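Local coordinates for protein transcriptional regulator (PDB 4KWA) that probably acts as a TetR-family transcriptional repressor that binds DNA through its helix-turn-helix, and holds a choline ion in its C-terminal domain, at residues S100-V105 with R116-D121. Residues are numbered along the deposited sequence; the frame is centred on the assembly and turned at random. Where two conformers were deposited one is given.
Sequences SVWLQV and RDLYND
Trp102 and Tyr119 make the broadest meeting between helix 94-109 and helix 113-139, and they illustrate how two aromatic side chains can span helices that stand well apart. The axes of the two short segments come no closer than 11.7 Å and cross at -124°, and the contact is carried by side chains. The benzo half of the indole does the touching: Trp102 CE3 lies 3.9 Å from Tyr119 CD1, and Trp102 CZ3 arrives in plane at the edge of the phenol ring. Seen from the indole, the tyrosine carbon sits obliquely. With CG of Trp102 anti to its own carbonyl carbon (chi1 -61°), the six-membered ring is carried across to helix 113-139, although the CB bond does not itself aim there. Leu118 CD2 lies at the edge of the indole, near its plane, at a looser 4.4 Å from Trp102 CH2. About one turn further along the helix, the CB bond of Val105 is directed toward the partner helix, and its CG1 methyl rests 4.0 Å from Tyr119 CB, near the root of the phenol. Trp106 adds a further ring against Tyr119, its plane turned about 80° to it, while Leu56 and Val60 of helix 48-71 cover Val105 and Trp102 respectively. Trp102, Val105 and Tyr119 are buried and their mutual contacts apolar, with Thr168 of the second subunit also packing on Tyr119. Because Trp102 also touches the bound choline, the contact lies beside the ligand pocket in the all-helical C-terminal domain characteristic of TetR-family regulators.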
# COMPACT_ATOMS: atom_id res chain seq x y z
N SER A 100 8.64 4.58 2.83
CA SER A 100 8.79 5.09 1.46
C SER A 100 9.27 4.00 0.52
O SER A 100 8.83 3.92 -0.62
CB SER A 100 9.75 6.29 1.40
OG SER A 100 9.27 7.43 2.11
N VAL A 101 10.21 3.18 0.99
CA VAL A 101 10.75 2.12 0.21
C VAL A 101 9.76 0.95 0.08
O VAL A 101 9.64 0.39 -1.03
CB VAL A 101 12.05 1.63 0.80
CG1 VAL A 101 12.51 0.37 0.06
CG2 VAL A 101 13.06 2.77 0.72
N TRP A 102 9.11 0.57 1.19
CA TRP A 102 8.12 -0.52 1.13
C TRP A 102 6.99 -0.24 0.16
O TRP A 102 6.64 -1.17 -0.61
CB TRP A 102 7.63 -1.10 2.46
CG TRP A 102 8.76 -1.70 3.27
CD1 TRP A 102 9.23 -1.22 4.45
CD2 TRP A 102 9.58 -2.85 2.93
NE1 TRP A 102 10.29 -2.00 4.89
CE2 TRP A 102 10.54 -2.98 3.96
CE3 TRP A 102 9.64 -3.74 1.82
CZ2 TRP A 102 11.48 -4.01 3.98
CZ3 TRP A 102 10.57 -4.78 1.83
CH2 TRP A 102 11.50 -4.89 2.91
N LEU A 103 6.49 0.98 0.13
CA LEU A 103 5.48 1.34 -0.88
C LEU A 103 6.04 1.04 -2.30
O LEU A 103 5.30 0.59 -3.22
CB LEU A 103 5.06 2.82 -0.83
CG LEU A 103 3.84 3.21 0.01
CD1 LEU A 103 3.99 2.87 1.46
CD2 LEU A 103 3.44 4.65 -0.11
N GLN A 104 7.31 1.32 -2.54
CA GLN A 104 7.87 1.06 -3.88
C GLN A 104 8.03 -0.47 -4.15
O GLN A 104 7.94 -0.96 -5.28
CB GLN A 104 9.18 1.82 -4.04
CG GLN A 104 9.06 3.31 -3.87
CD GLN A 104 10.44 3.95 -3.93
OE1 GLN A 104 11.14 3.87 -4.95
NE2 GLN A 104 10.77 4.61 -2.91
N VAL A 105 8.33 -1.16 -3.07
CA VAL A 105 8.49 -2.58 -3.15
C VAL A 105 7.21 -3.28 -3.47
O VAL A 105 7.20 -4.26 -4.27
CB VAL A 105 9.14 -3.12 -1.88
CG1 VAL A 105 9.10 -4.67 -1.78
CG2 VAL A 105 10.60 -2.73 -1.96
N ARG A 116 9.97 -9.94 -4.95
CA ARG A 116 8.74 -10.55 -4.49
C ARG A 116 9.01 -11.59 -3.38
O ARG A 116 8.31 -11.63 -2.35
CB ARG A 116 7.96 -11.23 -5.66
CG ARG A 116 6.54 -11.60 -5.30
CD ARG A 116 5.78 -12.58 -6.21
NE ARG A 116 5.54 -12.09 -7.55
CZ ARG A 116 6.04 -12.60 -8.69
NH1 ARG A 116 6.79 -13.71 -8.72
NH2 ARG A 116 5.73 -12.00 -9.84
N ASP A 117 10.02 -12.42 -3.60
CA ASP A 117 10.40 -13.49 -2.65
C ASP A 117 10.97 -12.89 -1.38
O ASP A 117 10.65 -13.31 -0.28
CB ASP A 117 11.47 -14.42 -3.24
CG ASP A 117 10.93 -15.33 -4.35
OD1 ASP A 117 9.70 -15.29 -4.61
OD2 ASP A 117 11.78 -16.05 -4.98
N LEU A 118 11.83 -11.88 -1.49
CA LEU A 118 12.34 -11.25 -0.34
C LEU A 118 11.21 -10.58 0.46
O LEU A 118 11.17 -10.73 1.69
CB LEU A 118 13.43 -10.26 -0.74
CG LEU A 118 14.18 -9.53 0.41
CD1 LEU A 118 15.53 -9.09 -0.03
CD2 LEU A 118 13.42 -8.31 0.96
N TYR A 119 10.33 -9.82 -0.21
CA TYR A 119 9.24 -9.17 0.49
C TYR A 119 8.33 -10.20 1.23
O TYR A 119 7.96 -10.00 2.41
CB TYR A 119 8.35 -8.38 -0.50
CG TYR A 119 7.10 -7.82 0.21
CD1 TYR A 119 7.22 -6.76 1.06
CD2 TYR A 119 5.79 -8.34 -0.03
CE1 TYR A 119 6.11 -6.29 1.77
CE2 TYR A 119 4.69 -7.86 0.69
CZ TYR A 119 4.85 -6.81 1.52
OH TYR A 119 3.79 -6.30 2.15
N ASN A 120 8.07 -11.29 0.58
CA ASN A 120 7.24 -12.29 1.19
C ASN A 120 7.88 -12.91 2.37
O ASN A 120 7.16 -13.22 3.35
CB ASN A 120 6.82 -13.35 0.23
CG ASN A 120 5.63 -12.89 -0.64
OD1 ASN A 120 4.61 -12.44 -0.10
ND2 ASN A 120 5.70 -13.15 -1.93
N ASP A 121 9.13 -13.26 2.25
CA ASP A 121 9.74 -13.82 3.47
C ASP A 121 9.76 -12.80 4.59
O ASP A 121 9.64 -13.17 5.73
CB ASP A 121 11.17 -14.21 3.22
CG ASP A 121 11.29 -15.43 2.39
OD1 ASP A 121 10.25 -16.11 2.14
OD2 ASP A 121 12.42 -15.68 1.98